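Long-range contacts in THB11 (Chlamydomonas reinhardtii, PDB 6TD7), which binds heme b as a pentacoordinate truncated hemoglobin and probably takes part in oxygen binding and nitrite reduction: residues A[61-66]-A[120-125]; A[94-99]-A[125-130]. All coordinates share one frame; numbering follows the deposited sequence.

Interaction 1 of 2, residues A[61-66]-A[120-125]; sequences VSWLFG and MRRMLP. With HEM (protoporphyrin IX containing Fe), chain B.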
ATOM      1  N   VAL A  61       4.243   5.818   1.239  1.00  7.54           N
ATOM      2  CA  VAL A  61       3.000   6.581   1.274  1.00  7.71           C
ATOM      3  C   VAL A  61       3.278   8.059   1.044  1.00  7.93           C
ATOM      4  O   VAL A  61       2.504   8.754   0.373  1.00 10.26           O
ATOM      5  CB  VAL A  61       2.264   6.352   2.606  1.00 10.95           C
ATOM      6  CG1 VAL A  61       1.066   7.288   2.726  1.00 16.46           C
ATOM      7  CG2 VAL A  61       1.828   4.914   2.707  1.00  9.67           C
ATOM      8  N   SER A  62       4.377   8.565   1.607  1.00 10.23           N
ATOM      9  CA  SER A  62       4.758   9.956   1.390  1.00  8.73           C
ATOM     10  C   SER A  62       5.007  10.232  -0.086  1.00  8.84           C
ATOM     11  O   SER A  62       4.596  11.274  -0.609  1.00  9.48           O
ATOM     12  CB  SER A  62       6.002  10.288   2.215  1.00  9.87           C
ATOM     13  OG  SER A  62       6.395  11.640   2.052  1.00 13.43           O
ATOM     14  N   TRP A  63       5.698   9.316  -0.773  1.00  8.85           N
ATOM     15  CA  TRP A  63       5.870   9.436  -2.215  1.00  9.74           C
ATOM     16  C   TRP A  63       4.530   9.357  -2.938  1.00  7.69           C
ATOM     17  O   TRP A  63       4.263  10.125  -3.870  1.00 10.86           O
ATOM     18  CB  TRP A  63       6.803   8.333  -2.728  1.00 12.33           C
ATOM     19  CG  TRP A  63       6.730   8.121  -4.223  1.00  9.85           C
ATOM     20  CD1 TRP A  63       7.417   8.811  -5.176  1.00 13.57           C
ATOM     21  CD2 TRP A  63       5.927   7.157  -4.927  1.00 10.71           C
ATOM     22  NE1 TRP A  63       7.096   8.344  -6.426  1.00 12.61           N
ATOM     23  CE2 TRP A  63       6.186   7.327  -6.302  1.00  9.97           C
ATOM     24  CE3 TRP A  63       5.021   6.167  -4.527  1.00 14.64           C
ATOM     25  CZ2 TRP A  63       5.565   6.549  -7.285  1.00 11.20           C
ATOM     26  CZ3 TRP A  63       4.406   5.390  -5.503  1.00 11.79           C
ATOM     27  CH2 TRP A  63       4.685   5.586  -6.865  1.00 13.54           C
ATOM     28  N   LEU A  64       3.673   8.434  -2.503  1.00  6.36           N
ATOM     29  CA  LEU A  64       2.438   8.154  -3.226  1.00  7.65           C
ATOM     30  C   LEU A  64       1.539   9.379  -3.308  1.00  9.66           C
ATOM     31  O   LEU A  64       0.950   9.652  -4.360  1.00 12.20           O
ATOM     32  CB  LEU A  64       1.703   7.001  -2.549  1.00 10.21           C
ATOM     33  CG  LEU A  64       0.363   6.584  -3.144  1.00 13.47           C
ATOM     34  CD1 LEU A  64       0.544   5.940  -4.493  1.00 14.58           C
ATOM     35  CD2 LEU A  64      -0.320   5.634  -2.183  1.00 13.46           C
ATOM     36  N   PHE A  65       1.392  10.113  -2.208  1.00  9.00           N
ATOM     37  CA  PHE A  65       0.575  11.320  -2.205  1.00  7.46           C
ATOM     38  C   PHE A  65       1.391  12.572  -2.494  1.00  8.70           C
ATOM     39  O   PHE A  65       0.871  13.687  -2.369  1.00 11.68           O
ATOM     40  CB  PHE A  65      -0.162  11.447  -0.872  1.00 13.87           C
ATOM     41  CG  PHE A  65      -1.249  10.426  -0.692  1.00  9.25           C
ATOM     42  CD1 PHE A  65      -2.503  10.625  -1.239  1.00 11.19           C
ATOM     43  CD2 PHE A  65      -1.009   9.256   0.008  1.00  9.50           C
ATOM     44  CE1 PHE A  65      -3.501   9.683  -1.076  1.00 15.29           C
ATOM     45  CE2 PHE A  65      -2.000   8.310   0.166  1.00 13.44           C
ATOM     46  CZ  PHE A  65      -3.246   8.526  -0.374  1.00 10.60           C
ATOM     47  N   GLY A  66       2.640  12.413  -2.915  1.00  8.36           N
ATOM     48  CA  GLY A  66       3.498  13.532  -3.202  1.00 10.57           C
ATOM     49  C   GLY A  66       3.377  14.000  -4.635  1.00 12.45           C
ATOM     50  O   GLY A  66       2.448  13.637  -5.366  1.00  9.76           O
ATOM     51  N   MET A 120      -4.489   4.942  -7.217  1.00  8.90           N
ATOM     52  CA  MET A 120      -4.345   3.512  -7.483  1.00  7.82           C
ATOM     53  C   MET A 120      -3.517   3.252  -8.740  1.00  7.42           C
ATOM     54  O   MET A 120      -2.825   2.230  -8.814  1.00  9.07           O
ATOM     55  CB  MET A 120      -5.713   2.839  -7.597  1.00 10.19           C
ATOM     56  CG  MET A 120      -6.562   2.914  -6.332  1.00 15.12           C
ATOM     57  SD  MET A 120      -5.657   2.599  -4.803  1.00 20.67           S
ATOM     58  CE  MET A 120      -5.168   0.895  -5.063  1.00 23.82           C
ATOM     59  N   ARG A 121      -3.559   4.146  -9.733  1.00 10.75           N
ATOM     60  CA  ARG A 121      -2.718   3.956 -10.911  1.00 11.14           C
ATOM     61  C   ARG A 121      -1.239   4.095 -10.569  1.00 10.34           C
ATOM     62  O   ARG A 121      -0.398   3.419 -11.170  1.00  9.34           O
ATOM     63  CB  ARG A 121      -3.102   4.942 -12.016  1.00 13.08           C
ATOM     64  CG  ARG A 121      -4.253   4.456 -12.887  1.00 15.39           C
ATOM     65  CD  ARG A 121      -4.491   5.354 -14.109  1.00 16.31           C
ATOM     66  NE  ARG A 121      -4.801   6.722 -13.713  1.00 17.27           N
ATOM     67  CZ  ARG A 121      -6.020   7.168 -13.425  1.00 21.24           C
ATOM     68  NH1 ARG A 121      -7.074   6.363 -13.488  1.00 17.22           N
ATOM     69  NH2 ARG A 121      -6.180   8.432 -13.062  1.00 19.97           N
ATOM     70  N   ARG A 122      -0.905   4.955  -9.605  1.00  8.37           N
ATOM     71  CA  ARG A 122       0.480   5.077  -9.174  1.00 12.60           C
ATOM     72  C   ARG A 122       0.949   3.834  -8.430  1.00 10.15           C
ATOM     73  O   ARG A 122       2.135   3.489  -8.478  1.00 12.97           O
ATOM     74  CB  ARG A 122       0.637   6.294  -8.269  1.00 18.53           C
ATOM     75  CG  ARG A 122       1.197   7.509  -8.948  1.00 32.53           C
ATOM     76  CD  ARG A 122       1.648   8.524  -7.916  1.00 22.43           C
ATOM     77  NE  ARG A 122       2.986   9.014  -8.217  1.00 23.34           N
ATOM     78  CZ  ARG A 122       3.557  10.047  -7.613  1.00 21.80           C
ATOM     79  NH1 ARG A 122       2.902  10.713  -6.666  1.00 21.33           N
ATOM     80  NH2 ARG A 122       4.781  10.415  -7.967  1.00 18.69           N
ATOM     81  N   MET A 123       0.027   3.159  -7.747  0.63 11.86           N
ATOM     82  CA  MET A 123       0.365   1.996  -6.942  0.63 11.71           C
ATOM     83  C   MET A 123       0.411   0.721  -7.770  0.63 14.08           C
ATOM     84  O   MET A 123       1.120  -0.223  -7.405  0.63 12.02           O
ATOM     85  CB  MET A 123      -0.661   1.840  -5.822  0.63 15.78           C
ATOM     86  CG  MET A 123      -0.310   0.780  -4.808  0.63 13.96           C
ATOM     87  SD  MET A 123      -1.623   0.546  -3.601  0.63 16.42           S
ATOM     88  CE  MET A 123      -1.744   2.184  -2.890  0.63 18.75           C
ATOM     89  N   LEU A 124      -0.333   0.679  -8.873  0.63 14.93           N
ATOM     90  CA  LEU A 124      -0.468  -0.562  -9.624  0.63 15.51           C
ATOM     91  C   LEU A 124       0.866  -1.150 -10.062  0.63 12.78           C
ATOM     92  O   LEU A 124       1.039  -2.373  -9.933  0.63 13.93           O
ATOM     93  CB  LEU A 124      -1.372  -0.334 -10.841  0.63 20.34           C
ATOM     94  CG  LEU A 124      -1.490  -1.518 -11.802  0.63 19.21           C
ATOM     95  CD1 LEU A 124      -1.921  -2.775 -11.064  0.63 27.11           C
ATOM     96  CD2 LEU A 124      -2.470  -1.186 -12.919  0.63 20.15           C
ATOM     97  N   PRO A 125       1.823  -0.381 -10.580  1.00 11.37           N
ATOM     98  CA  PRO A 125       3.095  -0.989 -10.999  1.00 14.95           C
ATOM     99  C   PRO A 125       3.768  -1.811  -9.904  1.00 12.80           C
ATOM    100  O   PRO A 125       4.561  -2.709 -10.209  1.00 10.02           O
ATOM    101  CB  PRO A 125       3.946   0.227 -11.397  1.00 15.82           C
ATOM    102  CG  PRO A 125       2.944   1.292 -11.751  1.00 16.38           C
ATOM    103  CD  PRO A 125       1.794   1.076 -10.813  1.00 15.14           C
TER
HETATM  104  CHA HEM B 201       6.559  -3.889   3.701  1.00 16.99           C
HETATM  105  CHB HEM B 201       3.116  -7.331   4.028  1.00 14.35           C
HETATM  106  CHC HEM B 201       0.284  -5.009   0.835  1.00 15.80           C
HETATM  107  CHD HEM B 201       3.922  -1.789   0.142  1.00 17.70           C
HETATM  108  C1A HEM B 201       5.869  -5.016   4.110  1.00 13.79           C
HETATM  109  C2A HEM B 201       6.239  -5.973   5.143  1.00 14.61           C
HETATM  110  C3A HEM B 201       5.277  -6.900   5.210  1.00 13.97           C
HETATM  111  C4A HEM B 201       4.261  -6.584   4.236  1.00 17.98           C
HETATM  112  CMA HEM B 201       5.228  -8.112   6.163  1.00 19.25           C
HETATM  113  CAA HEM B 201       7.493  -5.953   6.049  1.00 26.87           C
HETATM  114  CBA HEM B 201       8.785  -5.913   5.251  1.00 35.16           C
HETATM  115  CGA HEM B 201       9.935  -5.633   6.189  1.00 31.71           C
HETATM  116  O1A HEM B 201      11.098  -5.882   5.778  1.00 59.51           O
HETATM  117  O2A HEM B 201       9.702  -5.164   7.335  1.00 22.05           O
HETATM  118  C1B HEM B 201       2.036  -6.975   3.246  1.00 15.16           C
HETATM  119  C2B HEM B 201       0.766  -7.668   3.191  1.00 15.96           C
HETATM  120  C3B HEM B 201      -0.020  -7.045   2.308  1.00 10.85           C
HETATM  121  C4B HEM B 201       0.719  -5.921   1.769  1.00 15.78           C
HETATM  122  CMB HEM B 201       0.394  -8.924   4.007  1.00 19.83           C
HETATM  123  CAB HEM B 201      -1.464  -7.467   1.956  1.00 15.11           C
HETATM  124  CBB HEM B 201      -2.093  -7.007   0.872  1.00 17.47           C
HETATM  125  C1C HEM B 201       1.038  -3.936   0.409  1.00 15.70           C
HETATM  126  C2C HEM B 201       0.560  -2.938  -0.507  1.00 17.86           C
HETATM  127  C3C HEM B 201       1.540  -2.064  -0.722  1.00 19.82           C
HETATM  128  C4C HEM B 201       2.696  -2.440   0.078  1.00 16.69           C
HETATM  129  CMC HEM B 201      -0.841  -2.922  -1.157  1.00 22.84           C
HETATM  130  CAC HEM B 201       1.399  -0.850  -1.656  1.00 25.28           C
HETATM  131  CBC HEM B 201       2.445  -0.455  -2.382  1.00 35.32           C
HETATM  132  C1D HEM B 201       4.896  -2.022   1.101  1.00 20.78           C
HETATM  133  C2D HEM B 201       6.002  -1.146   1.427  1.00 14.40           C
HETATM  134  C3D HEM B 201       6.725  -1.727   2.394  1.00 13.65           C
HETATM  135  C4D HEM B 201       6.107  -2.988   2.744  1.00 11.66           C
HETATM  136  CMD HEM B 201       6.277   0.213   0.750  1.00 12.78           C
HETATM  137  CAD HEM B 201       7.972  -1.154   3.088  1.00 14.86           C
HETATM  138  CBD HEM B 201       9.265  -1.416   2.342  1.00 26.31           C
HETATM  139  CGD HEM B 201      10.282  -0.633   3.127  1.00 19.38           C
HETATM  140  O1D HEM B 201      10.615   0.508   2.712  1.00 20.57           O
HETATM  141  O2D HEM B 201      10.728  -1.142   4.188  1.00 21.54           O
HETATM  142  NA  HEM B 201       4.655  -5.430   3.582  1.00 12.75           N
HETATM  143  NB  HEM B 201       1.971  -5.908   2.367  1.00 11.26           N
HETATM  144  NC  HEM B 201       2.345  -3.599   0.759  1.00 13.78           N
HETATM  145  ND  HEM B 201       4.997  -3.132   1.925  1.00 11.13           N
HETATM  146 FE   HEM B 201       3.513  -4.469   2.163  1.00 21.92          FE

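Interaction 2 of 2, residues A[94-99]-A[125-130]; sequences DFDLGM and PYKDAI. With HEM (protoporphyrin IX containing Fe), chain B.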
ATOM      1  N   ASP A  94      -3.380 -11.906  -3.023  1.00 11.53           N
ATOM      2  CA  ASP A  94      -3.366 -11.216  -1.735  1.00 11.31           C
ATOM      3  C   ASP A  94      -3.085  -9.728  -1.924  1.00 11.18           C
ATOM      4  O   ASP A  94      -3.689  -8.884  -1.254  1.00  6.81           O
ATOM      5  CB  ASP A  94      -2.327 -11.842  -0.800  1.00  7.27           C
ATOM      6  CG  ASP A  94      -2.606 -13.306  -0.503  1.00 12.91           C
ATOM      7  OD1 ASP A  94      -3.769 -13.646  -0.195  1.00 13.98           O
ATOM      8  OD2 ASP A  94      -1.654 -14.114  -0.572  1.00 15.56           O
ATOM      9  N   PHE A  95      -2.192  -9.389  -2.857  1.00  7.97           N
ATOM     10  CA  PHE A  95      -1.913  -7.983  -3.126  1.00  6.94           C
ATOM     11  C   PHE A  95      -3.143  -7.270  -3.679  1.00 11.78           C
ATOM     12  O   PHE A  95      -3.399  -6.109  -3.336  1.00  9.70           O
ATOM     13  CB  PHE A  95      -0.735  -7.851  -4.094  1.00  8.89           C
ATOM     14  CG  PHE A  95      -0.136  -6.470  -4.126  1.00 15.68           C
ATOM     15  CD1 PHE A  95       0.625  -6.008  -3.066  1.00 20.48           C
ATOM     16  CD2 PHE A  95      -0.340  -5.631  -5.206  1.00 23.73           C
ATOM     17  CE1 PHE A  95       1.171  -4.737  -3.083  1.00 23.64           C
ATOM     18  CE2 PHE A  95       0.209  -4.358  -5.228  1.00 14.64           C
ATOM     19  CZ  PHE A  95       0.962  -3.912  -4.166  1.00 18.88           C
ATOM     20  N   ASP A  96      -3.915  -7.942  -4.539  1.00  6.79           N
ATOM     21  CA  ASP A  96      -5.162  -7.358  -5.022  1.00 11.03           C
ATOM     22  C   ASP A  96      -6.069  -6.974  -3.858  1.00 11.54           C
ATOM     23  O   ASP A  96      -6.659  -5.889  -3.839  1.00 13.90           O
ATOM     24  CB  ASP A  96      -5.893  -8.336  -5.946  1.00  9.38           C
ATOM     25  CG  ASP A  96      -5.200  -8.533  -7.285  1.00 18.66           C
ATOM     26  OD1 ASP A  96      -4.365  -7.693  -7.690  1.00 12.09           O
ATOM     27  OD2 ASP A  96      -5.526  -9.540  -7.951  1.00 17.81           O
ATOM     28  N   LEU A  97      -6.204  -7.868  -2.879  1.00  7.71           N
ATOM     29  CA  LEU A  97      -7.037  -7.573  -1.717  1.00 10.54           C
ATOM     30  C   LEU A  97      -6.516  -6.352  -0.971  1.00  9.80           C
ATOM     31  O   LEU A  97      -7.297  -5.486  -0.557  1.00 11.88           O
ATOM     32  CB  LEU A  97      -7.085  -8.802  -0.815  1.00 14.81           C
ATOM     33  CG  LEU A  97      -8.163  -8.960   0.252  1.00 23.16           C
ATOM     34  CD1 LEU A  97      -9.535  -8.532  -0.235  1.00 24.41           C
ATOM     35  CD2 LEU A  97      -8.175 -10.422   0.680  1.00 36.11           C
ATOM     36  N   GLY A  98      -5.197  -6.263  -0.791  1.00 12.43           N
ATOM     37  CA  GLY A  98      -4.624  -5.069  -0.197  1.00 13.26           C
ATOM     38  C   GLY A  98      -4.985  -3.809  -0.958  1.00 13.77           C
ATOM     39  O   GLY A  98      -5.313  -2.783  -0.358  1.00 10.17           O
ATOM     40  N   MET A  99      -4.924  -3.860  -2.291  1.00 16.47           N
ATOM     41  CA  MET A  99      -5.266  -2.677  -3.076  1.00 12.64           C
ATOM     42  C   MET A  99      -6.752  -2.347  -2.964  1.00 13.40           C
ATOM     43  O   MET A  99      -7.127  -1.170  -2.902  1.00 13.87           O
ATOM     44  CB  MET A  99      -4.842  -2.872  -4.534  1.00 11.60           C
ATOM     45  CG  MET A  99      -3.396  -2.419  -4.769  1.00 16.78           C
ATOM     46  SD  MET A  99      -2.737  -2.676  -6.435  1.00 25.13           S
ATOM     47  CE  MET A  99      -3.314  -4.331  -6.805  1.00 26.10           C
ATOM     48  N   PRO A 125       1.823  -0.381 -10.580  1.00 11.37           N
ATOM     49  CA  PRO A 125       3.095  -0.989 -10.999  1.00 14.95           C
ATOM     50  C   PRO A 125       3.768  -1.811  -9.904  1.00 12.80           C
ATOM     51  O   PRO A 125       4.561  -2.709 -10.209  1.00 10.02           O
ATOM     52  CB  PRO A 125       3.946   0.227 -11.397  1.00 15.82           C
ATOM     53  CG  PRO A 125       2.944   1.292 -11.751  1.00 16.38           C
ATOM     54  CD  PRO A 125       1.794   1.076 -10.813  1.00 15.14           C
ATOM     55  N   TYR A 126       3.465  -1.542  -8.638  1.00 11.73           N
ATOM     56  CA  TYR A 126       4.181  -2.222  -7.561  1.00 13.98           C
ATOM     57  C   TYR A 126       3.659  -3.620  -7.309  1.00 10.01           C
ATOM     58  O   TYR A 126       4.320  -4.384  -6.596  1.00  9.25           O
ATOM     59  CB  TYR A 126       4.161  -1.343  -6.312  1.00 10.90           C
ATOM     60  CG  TYR A 126       5.113  -0.223  -6.589  1.00 11.77           C
ATOM     61  CD1 TYR A 126       6.471  -0.396  -6.393  1.00 12.25           C
ATOM     62  CD2 TYR A 126       4.674   0.955  -7.172  1.00  8.44           C
ATOM     63  CE1 TYR A 126       7.360   0.596  -6.710  1.00 14.26           C
ATOM     64  CE2 TYR A 126       5.559   1.956  -7.493  1.00 13.65           C
ATOM     65  CZ  TYR A 126       6.901   1.768  -7.259  1.00 16.45           C
ATOM     66  OH  TYR A 126       7.802   2.751  -7.575  1.00 19.80           O
ATOM     67  N   LYS A 127       2.544  -4.001  -7.929  1.00 11.91           N
ATOM     68  CA  LYS A 127       2.176  -5.409  -7.952  1.00 11.12           C
ATOM     69  C   LYS A 127       3.190  -6.213  -8.757  1.00  8.67           C
ATOM     70  O   LYS A 127       3.751  -7.195  -8.261  1.00  9.85           O
ATOM     71  CB  LYS A 127       0.773  -5.582  -8.523  1.00 13.45           C
ATOM     72  CG  LYS A 127       0.328  -7.023  -8.563  1.00 12.09           C
ATOM     73  CD  LYS A 127      -1.046  -7.151  -9.187  1.00 15.86           C
ATOM     74  CE  LYS A 127      -1.455  -8.604  -9.290  1.00 20.31           C
ATOM     75  NZ  LYS A 127      -2.839  -8.732  -9.819  1.00 16.25           N
ATOM     76  N   ASP A 128       3.451  -5.800 -10.002  1.00 11.37           N
ATOM     77  CA  ASP A 128       4.476  -6.462 -10.806  1.00  8.35           C
ATOM     78  C   ASP A 128       5.848  -6.391 -10.138  1.00 11.20           C
ATOM     79  O   ASP A 128       6.644  -7.331 -10.237  1.00 11.91           O
ATOM     80  CB  ASP A 128       4.530  -5.830 -12.199  1.00 13.29           C
ATOM     81  CG  ASP A 128       3.418  -6.319 -13.112  1.00 20.70           C
ATOM     82  OD1 ASP A 128       2.695  -7.268 -12.740  1.00 14.07           O
ATOM     83  OD2 ASP A 128       3.280  -5.753 -14.215  1.00 22.35           O
ATOM     84  N   ALA A 129       6.149  -5.280  -9.460  1.00 11.80           N
ATOM     85  CA  ALA A 129       7.440  -5.164  -8.793  1.00  9.21           C
ATOM     86  C   ALA A 129       7.601  -6.230  -7.719  1.00 12.36           C
ATOM     87  O   ALA A 129       8.665  -6.850  -7.603  1.00 13.28           O
ATOM     88  CB  ALA A 129       7.599  -3.772  -8.181  1.00 14.47           C
ATOM     89  N   ILE A 130       6.554  -6.463  -6.928  1.00  8.06           N
ATOM     90  CA  ILE A 130       6.658  -7.396  -5.811  1.00  8.73           C
ATOM     91  C   ILE A 130       6.830  -8.829  -6.305  1.00 10.49           C
ATOM     92  O   ILE A 130       7.602  -9.605  -5.728  1.00 11.63           O
ATOM     93  CB  ILE A 130       5.430  -7.258  -4.891  1.00  7.27           C
ATOM     94  CG1 ILE A 130       5.550  -5.984  -4.050  1.00 11.32           C
ATOM     95  CG2 ILE A 130       5.294  -8.482  -4.003  1.00 11.15           C
ATOM     96  CD1 ILE A 130       4.286  -5.600  -3.328  1.00 11.80           C
TER
HETATM   97  CHA HEM B 201       6.559  -3.889   3.701  1.00 16.99           C
HETATM   98  CHB HEM B 201       3.116  -7.331   4.028  1.00 14.35           C
HETATM   99  CHC HEM B 201       0.284  -5.009   0.835  1.00 15.80           C
HETATM  100  CHD HEM B 201       3.922  -1.789   0.142  1.00 17.70           C
HETATM  101  C1A HEM B 201       5.869  -5.016   4.110  1.00 13.79           C
HETATM  102  C2A HEM B 201       6.239  -5.973   5.143  1.00 14.61           C
HETATM  103  C3A HEM B 201       5.277  -6.900   5.210  1.00 13.97           C
HETATM  104  C4A HEM B 201       4.261  -6.584   4.236  1.00 17.98           C
HETATM  105  CMA HEM B 201       5.228  -8.112   6.163  1.00 19.25           C
HETATM  106  CAA HEM B 201       7.493  -5.953   6.049  1.00 26.87           C
HETATM  107  CBA HEM B 201       8.785  -5.913   5.251  1.00 35.16           C
HETATM  108  CGA HEM B 201       9.935  -5.633   6.189  1.00 31.71           C
HETATM  109  O1A HEM B 201      11.098  -5.882   5.778  1.00 59.51           O
HETATM  110  O2A HEM B 201       9.702  -5.164   7.335  1.00 22.05           O
HETATM  111  C1B HEM B 201       2.036  -6.975   3.246  1.00 15.16           C
HETATM  112  C2B HEM B 201       0.766  -7.668   3.191  1.00 15.96           C
HETATM  113  C3B HEM B 201      -0.020  -7.045   2.308  1.00 10.85           C
HETATM  114  C4B HEM B 201       0.719  -5.921   1.769  1.00 15.78           C
HETATM  115  CMB HEM B 201       0.394  -8.924   4.007  1.00 19.83           C
HETATM  116  CAB HEM B 201      -1.464  -7.467   1.956  1.00 15.11           C
HETATM  117  CBB HEM B 201      -2.093  -7.007   0.872  1.00 17.47           C
HETATM  118  C1C HEM B 201       1.038  -3.936   0.409  1.00 15.70           C
HETATM  119  C2C HEM B 201       0.560  -2.938  -0.507  1.00 17.86           C
HETATM  120  C3C HEM B 201       1.540  -2.064  -0.722  1.00 19.82           C
HETATM  121  C4C HEM B 201       2.696  -2.440   0.078  1.00 16.69           C
HETATM  122  CMC HEM B 201      -0.841  -2.922  -1.157  1.00 22.84           C
HETATM  123  CAC HEM B 201       1.399  -0.850  -1.656  1.00 25.28           C
HETATM  124  CBC HEM B 201       2.445  -0.455  -2.382  1.00 35.32           C
HETATM  125  C1D HEM B 201       4.896  -2.022   1.101  1.00 20.78           C
HETATM  126  C2D HEM B 201       6.002  -1.146   1.427  1.00 14.40           C
HETATM  127  C3D HEM B 201       6.725  -1.727   2.394  1.00 13.65           C
HETATM  128  C4D HEM B 201       6.107  -2.988   2.744  1.00 11.66           C
HETATM  129  CMD HEM B 201       6.277   0.213   0.750  1.00 12.78           C
HETATM  130  CAD HEM B 201       7.972  -1.154   3.088  1.00 14.86           C
HETATM  131  CBD HEM B 201       9.265  -1.416   2.342  1.00 26.31           C
HETATM  132  CGD HEM B 201      10.282  -0.633   3.127  1.00 19.38           C
HETATM  133  O1D HEM B 201      10.615   0.508   2.712  1.00 20.57           O
HETATM  134  O2D HEM B 201      10.728  -1.142   4.188  1.00 21.54           O
HETATM  135  NA  HEM B 201       4.655  -5.430   3.582  1.00 12.75           N
HETATM  136  NB  HEM B 201       1.971  -5.908   2.367  1.00 11.26           N
HETATM  137  NC  HEM B 201       2.345  -3.599   0.759  1.00 13.78           N
HETATM  138  ND  HEM B 201       4.997  -3.132   1.925  1.00 11.13           N
HETATM  139 FE   HEM B 201       3.513  -4.469   2.163  1.00 21.92          FE

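Interaction 1 of 2, residues A[61-66]-A[120-125]
R122 reaches across to the end of helix 50-64 and lays its guanidinium over one face of the W63 indole. In this off-centre cation-pi contact CZ of R122 stands 4.3 Å from the centroid of the W63 five-membered ring, with the two planes 43° apart. The benzene side of the indole extends back to the R122 backbone, where W63 CH2 comes to 3.7 Å from R122 O, which lies in the ring plane. Among the polar contacts, R122 NH1 gives two weak hydrogen bonds, one to L64 O at 3.2 Å and one to G66 O, also 3.2 Å away. A bend at chi3 (132°) brings NH1 to these carbonyls, with G66 O at the guanidinium edge; their partial negative charge probably suits the cation. Stronger anchors are P67 O, bound by R122 NH2, and V70 O, bound by W63 NE1. The apolar part is smaller: L64 CD1 rests 3.8 Å from R122 CB, and a touch of L64 CD2 on the M123 methyl is tentative, M123 having two conformers. The contact joins the C-terminal ends of globin helices E (50-64) and H (113-123), with L64 also touching V119 and M123 facing helix 92-108.

Interaction 2 of 2, residues A[94-99]-A[125-130]
F95 is wedged between K127, I130 and the heme. Its CG lies anti to the backbone N (chi1 -164°), which directs the ring toward helix 125-131. CD2 and CE2 of F95 meet the lysine stem, with CD2 3.5 Å from CB of K127. CE1 of F95 lies 3.2 Å from CD1 of I130 and, equally close, 3.2 Å from heme C2C; both contacts are unusually short for carbon atoms, so their exact tightness is doubtful. K127 is fully extended, every side-chain torsion near 180°, so its aliphatic part passes the phenyl and its ammonium emerges beyond it at D96. There NZ of K127 forms a salt bridge with OD1 of D96 at 2.8 Å, arriving on the syn side and 15° out of the carboxylate plane. On the heme side, G98 has no side chain and lets the vinyl carbon CBB of the heme come within 3.4 Å of its CA. The buried D94 carboxylate is bound by Q40 and S91. The axes of the short segments 94-99 and 125-130, parts of globin helices G and H, come within 10.8 Å, with 152° between their N-to-C directions. Helix 77-88, the proximal F helix, flanks helix 125-131, where I130 packs on V77 and on H81, the axial ligand of the heme iron.

Overall arrangement
Interactions 1 and 2 are consecutive grips of one helical region; their ranges share P125, and their centres lie about 12 Å apart. R122 turns to helix 50-64, whereas M120 and M123 also reach helix 92-108, as does segment 125-130. The two contacts also touch directly: M120 CE lies 3.6 Å from M99 O, and W63 CH2 lies 3.8 Å from Y126 CE2. Both border the heme of the truncated globin domain, but differently. Interaction 2 is nearer H81 and the cyanide, with the I130 side chain about 4 Å from that of H81 and the F95 side chain about 7 Å from the bound cyanide. Interaction 1 reaches the heme through the side chain of M123, about 9 Å from the bound cyanide.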